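Local atomic coordinates of penicillin-binding protein 2B (Streptococcus pneumoniae, PDB entry 2WAD), a protein that forms peptide cross-links between adjacent glycan strands of cell-wall peptidoglycan during peripheral wall synthesis and is a target of penicillin. Residues Leu324-Leu332 with Ser359-Leu370; Thr409-Gly417 with Thr459-Gly467. All blocks are in the same frame, centred on the assembly; numbering follows the deposited sequence.

Contact 1 of 2, residues Leu324-Leu332 with Ser359-Leu370. Unlike the reference sequence in segment 359-370: Leu361 (reference Ile).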
# COMPACT_ATOMS: atom_id res chain seq x y z
N LEU A 324 17.53 6.88 9.35
CA LEU A 324 17.36 7.68 8.13
C LEU A 324 17.29 9.15 8.50
O LEU A 324 17.83 10.02 7.83
CB LEU A 324 16.12 7.27 7.33
CG LEU A 324 16.23 6.27 6.18
CD1 LEU A 324 17.15 5.09 6.47
CD2 LEU A 324 14.81 5.81 5.78
N LYS A 325 16.59 9.44 9.59
CA LYS A 325 16.47 10.81 10.01
C LYS A 325 17.83 11.36 10.50
O LYS A 325 18.21 12.49 10.18
CB LYS A 325 15.37 10.93 11.07
CG LYS A 325 14.65 12.27 10.99
CD LYS A 325 13.63 12.48 12.10
CE LYS A 325 13.03 13.87 11.94
NZ LYS A 325 11.98 14.17 12.96
N SER A 326 18.58 10.54 11.21
CA SER A 326 19.92 10.93 11.62
C SER A 326 20.87 11.25 10.44
O SER A 326 21.43 12.35 10.34
CB SER A 326 20.51 9.87 12.56
OG SER A 326 21.87 10.18 12.81
N TYR A 327 21.02 10.29 9.52
CA TYR A 327 21.77 10.55 8.30
C TYR A 327 21.26 11.71 7.44
O TYR A 327 22.04 12.55 6.97
CB TYR A 327 21.87 9.28 7.44
CG TYR A 327 22.97 8.32 7.82
CD1 TYR A 327 24.26 8.45 7.31
CD2 TYR A 327 22.71 7.26 8.70
CE1 TYR A 327 25.25 7.55 7.66
CE2 TYR A 327 23.69 6.36 9.04
CZ TYR A 327 24.96 6.50 8.52
OH TYR A 327 25.93 5.59 8.86
N PHE A 328 19.96 11.79 7.19
CA PHE A 328 19.50 12.89 6.34
C PHE A 328 19.80 14.27 6.92
O PHE A 328 20.17 15.17 6.18
CB PHE A 328 17.99 12.82 6.02
CG PHE A 328 17.61 13.57 4.77
CD1 PHE A 328 17.68 12.96 3.52
CD2 PHE A 328 17.22 14.90 4.82
CE1 PHE A 328 17.36 13.65 2.35
CE2 PHE A 328 16.90 15.62 3.67
CZ PHE A 328 16.97 14.99 2.42
N ASN A 329 19.58 14.47 8.22
CA ASN A 329 19.91 15.76 8.85
C ASN A 329 21.39 16.08 8.80
O ASN A 329 21.77 17.23 8.61
CB ASN A 329 19.42 15.82 10.31
CG ASN A 329 17.95 16.21 10.43
OD1 ASN A 329 17.48 17.17 9.81
ND2 ASN A 329 17.22 15.44 11.21
N SER A 330 22.24 15.07 8.96
CA SER A 330 23.68 15.27 8.83
C SER A 330 24.01 15.77 7.42
O SER A 330 24.76 16.74 7.23
CB SER A 330 24.41 13.96 9.14
OG SER A 330 25.78 14.19 9.40
N GLU A 331 23.42 15.12 6.41
CA GLU A 331 23.68 15.53 5.03
C GLU A 331 23.07 16.89 4.71
O GLU A 331 23.55 17.60 3.83
CB GLU A 331 23.19 14.48 4.04
CG GLU A 331 23.94 13.17 4.16
CD GLU A 331 25.37 13.27 3.66
OE1 GLU A 331 25.58 13.30 2.42
OE2 GLU A 331 26.30 13.31 4.50
N LEU A 332 22.01 17.27 5.41
CA LEU A 332 21.56 18.66 5.32
C LEU A 332 22.54 19.60 6.01
O LEU A 332 22.75 20.73 5.57
CB LEU A 332 20.17 18.85 5.91
CG LEU A 332 18.94 18.41 5.13
CD1 LEU A 332 17.66 18.71 5.91
CD2 LEU A 332 18.91 19.08 3.77
N SER A 359 10.70 2.31 5.10
CA SER A 359 10.87 3.58 5.80
C SER A 359 11.13 4.66 4.77
O SER A 359 11.87 4.43 3.81
CB SER A 359 12.11 3.53 6.70
OG SER A 359 11.84 2.89 7.94
N GLY A 360 10.59 5.85 5.01
CA GLY A 360 10.87 6.95 4.10
C GLY A 360 10.80 8.28 4.83
O GLY A 360 10.01 8.45 5.76
N LEU A 361 11.64 9.21 4.42
CA LEU A 361 11.64 10.53 5.02
C LEU A 361 11.58 11.49 3.86
O LEU A 361 12.41 11.44 2.97
CB LEU A 361 12.93 10.77 5.81
CG LEU A 361 12.93 12.00 6.72
CD1 LEU A 361 11.79 11.97 7.71
CD2 LEU A 361 14.26 12.15 7.43
N LYS A 362 10.57 12.35 3.85
CA LYS A 362 10.35 13.23 2.73
C LYS A 362 10.88 14.59 3.10
O LYS A 362 10.64 15.10 4.20
CB LYS A 362 8.85 13.30 2.44
CG LYS A 362 8.49 14.16 1.27
CD LYS A 362 6.97 14.18 1.16
CE LYS A 362 6.52 14.74 -0.18
NZ LYS A 362 6.96 16.14 -0.33
N HIS A 363 11.64 15.17 2.17
CA HIS A 363 12.19 16.51 2.35
C HIS A 363 11.56 17.44 1.31
O HIS A 363 11.89 17.37 0.12
CB HIS A 363 13.73 16.49 2.23
CG HIS A 363 14.36 17.85 2.29
ND1 HIS A 363 15.27 18.30 1.36
CD2 HIS A 363 14.21 18.87 3.18
CE1 HIS A 363 15.64 19.53 1.67
NE2 HIS A 363 15.01 19.90 2.77
N ASP A 364 10.70 18.34 1.79
CA ASP A 364 9.99 19.32 0.97
C ASP A 364 10.94 20.38 0.43
O ASP A 364 11.53 21.14 1.21
CB ASP A 364 8.96 20.02 1.85
CG ASP A 364 7.88 20.73 1.05
OD1 ASP A 364 8.22 21.51 0.15
OD2 ASP A 364 6.69 20.47 1.34
N LEU A 365 11.06 20.47 -0.90
CA LEU A 365 12.02 21.38 -1.50
C LEU A 365 11.54 22.83 -1.49
O LEU A 365 12.29 23.72 -1.88
CB LEU A 365 12.42 20.95 -2.92
CG LEU A 365 12.96 19.53 -3.06
CD1 LEU A 365 13.47 19.33 -4.48
CD2 LEU A 365 14.10 19.34 -2.05
N LYS A 366 10.32 23.08 -1.04
CA LYS A 366 9.86 24.46 -0.94
C LYS A 366 9.88 24.99 0.50
O LYS A 366 10.27 26.13 0.74
CB LYS A 366 8.45 24.59 -1.53
CG LYS A 366 8.32 24.12 -2.98
CD LYS A 366 6.89 23.66 -3.28
CE LYS A 366 6.59 22.26 -2.75
NZ LYS A 366 6.62 21.23 -3.83
N THR A 367 9.44 24.17 1.44
CA THR A 367 9.33 24.60 2.83
C THR A 367 10.49 24.09 3.68
O THR A 367 10.77 24.63 4.73
CB THR A 367 8.03 24.11 3.47
OG1 THR A 367 8.07 22.69 3.54
CG2 THR A 367 6.82 24.56 2.66
N GLY A 368 11.17 23.04 3.20
CA GLY A 368 12.31 22.48 3.91
C GLY A 368 11.88 21.47 4.94
O GLY A 368 12.71 20.78 5.52
N GLU A 369 10.58 21.35 5.17
CA GLU A 369 10.08 20.47 6.24
C GLU A 369 10.38 19.00 5.93
O GLU A 369 10.41 18.62 4.77
CB GLU A 369 8.57 20.69 6.44
CG GLU A 369 8.01 20.22 7.78
CD GLU A 369 6.48 20.12 7.76
OE1 GLU A 369 5.88 20.56 6.75
OE2 GLU A 369 5.86 19.63 8.73
N LEU A 370 10.58 18.20 6.97
CA LEU A 370 10.80 16.76 6.86
C LEU A 370 9.60 16.03 7.43
O LEU A 370 9.16 16.35 8.53
CB LEU A 370 12.04 16.33 7.67
CG LEU A 370 13.42 16.83 7.24
CD1 LEU A 370 14.48 16.25 8.17
CD2 LEU A 370 13.76 16.50 5.79
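Leu361 pushes its CD2 methyl into the hollow between Lys325 and Phe328, three residues apart on helix 314-334. The methyl lies 3.6 Å from Lys325 CG and 4.0 Å from Phe328 CB, and the carbonyl of Leu324 borders the same hollow. With CG swung away from its own backbone N (chi1 -168°), Leu361 carries CD2 to the helix, where the side chain meets the lysine stem at about a right angle; the rest of the lysine runs on extended. Phe328 is the answering bump. Its ring enters the gap between His363 and Leu370, with CZ 3.6 Å from His363 CB and CE2 3.9 Å from Leu370 CD2. The Phe328 and His363 rings meet obliquely, their planes 56° apart. The strand side chains that meet the helix, Ser359, Leu361 and His363, alternate with Gly360 and Lys362, as expected for one face of a beta strand. Strand 355-363 belongs to the antiparallel sheet of the penicillin-binding transpeptidase fold, and helix 314-334 packs on that sheet, its segment running at 29° to the strand segment, in nearly the same direction. The Phe651 ring meets that of Phe328 with the planes nearly parallel, and Val343 of the adjoining strand touches Phe328. At the far end of the helix segment Leu332 places CD2 off-centre over the imidazole of His363, 4.3 Å from the ring centroid, a CH-pi contact; His363 ND1 is hydrogen-bonded to the Ser340 carbonyl, which helps fix the ring. Leu370, arriving after the turn, splits its two methyls: CD2 goes to Phe328, while CD1 sits 3.5 Å from Asn329 OD1. At the opposite end Leu324 packs CD2 against Ser359 CB at 3.7 Å, and the serine hydroxyl bonds to Asp321, one turn before Leu324 on the same helix.

Contact 2 of 2, residues Thr409-Gly417 with Thr459-Gly467. Unlike the reference sequence in segment 409-417: Pro412 (reference Ser).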
# COMPACT_ATOMS: atom_id res chain seq x y z
N THR A 409 37.41 -4.74 -22.67
CA THR A 409 38.30 -3.63 -22.40
C THR A 409 37.47 -2.49 -21.81
O THR A 409 36.50 -2.02 -22.41
CB THR A 409 38.99 -3.14 -23.70
OG1 THR A 409 39.68 -4.24 -24.29
CG2 THR A 409 39.98 -1.99 -23.43
N ASP A 410 37.88 -2.06 -20.62
CA ASP A 410 37.38 -0.81 -20.07
C ASP A 410 38.11 0.32 -20.81
O ASP A 410 39.34 0.42 -20.73
CB ASP A 410 37.66 -0.75 -18.57
CG ASP A 410 36.89 0.34 -17.88
OD1 ASP A 410 37.05 1.53 -18.24
OD2 ASP A 410 36.10 0.00 -16.98
N GLN A 411 37.34 1.13 -21.53
CA GLN A 411 37.82 2.27 -22.31
C GLN A 411 36.66 3.25 -22.42
O GLN A 411 35.50 2.86 -22.21
CB GLN A 411 38.21 1.79 -23.72
CG GLN A 411 37.08 0.99 -24.38
CD GLN A 411 37.50 0.27 -25.65
OE1 GLN A 411 38.24 0.82 -26.45
NE2 GLN A 411 37.02 -0.96 -25.84
N PRO A 412 36.95 4.52 -22.72
CA PRO A 412 35.84 5.44 -22.97
C PRO A 412 35.05 4.91 -24.16
O PRO A 412 35.65 4.30 -25.04
CB PRO A 412 36.50 6.77 -23.33
CG PRO A 412 37.98 6.62 -22.99
CD PRO A 412 38.27 5.14 -22.93
N ILE A 413 33.74 5.13 -24.21
CA ILE A 413 32.93 4.58 -25.27
C ILE A 413 32.54 5.77 -26.12
O ILE A 413 31.95 6.71 -25.61
CB ILE A 413 31.64 3.94 -24.75
CG1 ILE A 413 31.92 2.80 -23.76
CG2 ILE A 413 30.70 3.60 -25.90
CD1 ILE A 413 32.96 1.80 -24.19
N VAL A 414 32.91 5.73 -27.39
CA VAL A 414 32.73 6.88 -28.27
C VAL A 414 31.90 6.50 -29.50
O VAL A 414 32.39 5.78 -30.38
CB VAL A 414 34.09 7.48 -28.73
CG1 VAL A 414 33.84 8.76 -29.52
CG2 VAL A 414 34.96 7.79 -27.51
N PHE A 415 30.66 6.96 -29.54
CA PHE A 415 29.76 6.71 -30.66
C PHE A 415 29.59 8.05 -31.37
O PHE A 415 29.53 9.08 -30.70
CB PHE A 415 28.35 6.33 -30.16
CG PHE A 415 28.28 5.09 -29.30
CD1 PHE A 415 28.67 3.84 -29.79
CD2 PHE A 415 27.78 5.17 -28.00
CE1 PHE A 415 28.59 2.69 -28.99
CE2 PHE A 415 27.68 4.04 -27.21
CZ PHE A 415 28.07 2.79 -27.70
N GLN A 416 29.45 8.03 -32.70
CA GLN A 416 29.03 9.21 -33.47
C GLN A 416 27.74 9.78 -32.89
O GLN A 416 26.79 9.04 -32.65
CB GLN A 416 28.77 8.88 -34.95
CG GLN A 416 30.00 8.34 -35.68
CD GLN A 416 31.12 9.36 -35.73
OE1 GLN A 416 30.86 10.56 -35.78
NE2 GLN A 416 32.38 8.89 -35.72
N GLY A 417 27.70 11.08 -32.68
CA GLY A 417 26.46 11.71 -32.25
C GLY A 417 26.26 11.84 -30.74
O GLY A 417 25.24 12.37 -30.33
N THR A 459 29.13 -4.79 -32.33
CA THR A 459 30.38 -4.92 -31.59
C THR A 459 31.05 -3.56 -31.54
O THR A 459 31.11 -2.88 -32.57
CB THR A 459 31.29 -5.95 -32.28
OG1 THR A 459 30.63 -7.22 -32.25
CG2 THR A 459 32.62 -6.10 -31.59
N TYR A 460 31.55 -3.14 -30.37
CA TYR A 460 32.06 -1.78 -30.22
C TYR A 460 33.36 -1.57 -30.98
O TYR A 460 34.28 -2.39 -30.88
CB TYR A 460 32.25 -1.35 -28.75
CG TYR A 460 32.93 0.02 -28.61
CD1 TYR A 460 32.26 1.19 -28.98
CD2 TYR A 460 34.23 0.13 -28.15
CE1 TYR A 460 32.87 2.42 -28.87
CE2 TYR A 460 34.85 1.35 -28.05
CZ TYR A 460 34.17 2.49 -28.42
OH TYR A 460 34.76 3.72 -28.28
N GLN A 461 33.41 -0.48 -31.74
CA GLN A 461 34.65 0.08 -32.27
C GLN A 461 34.55 1.59 -32.11
O GLN A 461 33.50 2.16 -32.39
CB GLN A 461 34.86 -0.24 -33.77
CG GLN A 461 34.72 -1.69 -34.20
CD GLN A 461 35.83 -2.57 -33.65
OE1 GLN A 461 36.93 -2.10 -33.37
NE2 GLN A 461 35.55 -3.87 -33.49
N PRO A 462 35.64 2.23 -31.67
CA PRO A 462 35.62 3.67 -31.46
C PRO A 462 35.09 4.41 -32.68
O PRO A 462 35.40 4.02 -33.81
CB PRO A 462 37.10 4.02 -31.20
CG PRO A 462 37.73 2.76 -30.71
CD PRO A 462 36.97 1.63 -31.42
N ASN A 463 34.29 5.45 -32.46
CA ASN A 463 33.87 6.38 -33.51
C ASN A 463 32.90 5.72 -34.50
O ASN A 463 32.66 6.25 -35.58
CB ASN A 463 35.08 6.97 -34.26
CG ASN A 463 36.22 7.40 -33.33
OD1 ASN A 463 36.00 7.86 -32.21
ND2 ASN A 463 37.44 7.24 -33.80
N MET A 464 32.36 4.57 -34.14
CA MET A 464 31.36 3.93 -34.98
C MET A 464 30.06 4.74 -35.06
O MET A 464 29.67 5.40 -34.09
CB MET A 464 31.05 2.53 -34.43
CG MET A 464 30.43 2.55 -33.02
SD MET A 464 30.09 0.90 -32.36
CE MET A 464 29.31 0.08 -33.76
N PHE A 465 29.44 4.71 -36.24
CA PHE A 465 28.08 5.21 -36.48
C PHE A 465 27.17 4.04 -36.10
O PHE A 465 27.34 2.92 -36.60
CB PHE A 465 27.84 5.57 -37.96
CG PHE A 465 28.42 6.89 -38.40
CD1 PHE A 465 27.72 8.07 -38.20
CD2 PHE A 465 29.68 6.96 -39.00
CE1 PHE A 465 28.26 9.29 -38.57
CE2 PHE A 465 30.22 8.17 -39.38
CZ PHE A 465 29.51 9.33 -39.18
N VAL A 466 26.24 4.27 -35.18
CA VAL A 466 25.41 3.16 -34.73
C VAL A 466 24.11 3.00 -35.53
O VAL A 466 23.33 3.95 -35.67
CB VAL A 466 25.16 3.15 -33.20
CG1 VAL A 466 24.43 1.87 -32.80
CG2 VAL A 466 26.48 3.23 -32.44
N GLY A 467 23.89 1.80 -36.06
CA GLY A 467 22.64 1.44 -36.74
C GLY A 467 21.48 1.16 -35.79
O GLY A 467 21.62 0.36 -34.85
O HOH W 1 37.07 4.11 -27.51
O HOH W 2 26.03 6.26 -33.73
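Val414 and Gln416 pair their backbones with the 459-467 loop through two hydrogen bonds, Asn463 N to Val414 O at 2.8 Å and Gln416 N to Met464 O at 3.0 Å, flanking Phe415. Tyr460, its ring carried away from the backbone N (chi1 174°), brings OH to accept from Val414 N at 2.9 Å. The Gln411 amide stands at the edge of this ring, its plane 82° from that of the ring, while Ile413 CD1 lies over one face. Gln416 folds back at chi2 (-63°), laying CG 3.3 Å above the centre of the Phe465 ring and its amide roughly along the same face. From there NE2 donates to Asn463 O at 2.7 Å in an almost straight bond, the acceptor lying in the amide plane. Phe415, whose CB points away from the loop, still brings its ring back to it: CD1 lies 3.5 Å from Val466 CG2 and CE1 rests against Tyr460 CD1, with the Met464 chain alongside the ring edge in a Met-aromatic contact. Phe509 meets Phe415 edge-to-face, and Leu453 of helix 445-455 touches Met464. The loop makes its backbone bonds from a type II beta turn, Gln461 to Met464, with Asn463 third, in the left-handed helical region, and the contact ties together two surface loops of the transpeptidase domain.

In the fold
Contact 1 closes before contact 2 opens along the chain, and their centres lie 41 Å apart, with about 26 Å between nearest atoms. Both belong to the transpeptidase domain but share no helix or strand. Contact 1 joins helix 314-334 to strand 355-363, near one margin of the six-stranded sheet, where 370-372 is the outermost strand. Contact 2 lies far from the centre of the chain, pairing the segment that follows strand 408-410 with the loop between helices 445-455 and 471-484. One is thus buried packing of helix on sheet, the other a surface junction of loops; neither adjoins an annotated site, including the probable nucleophile Ser386.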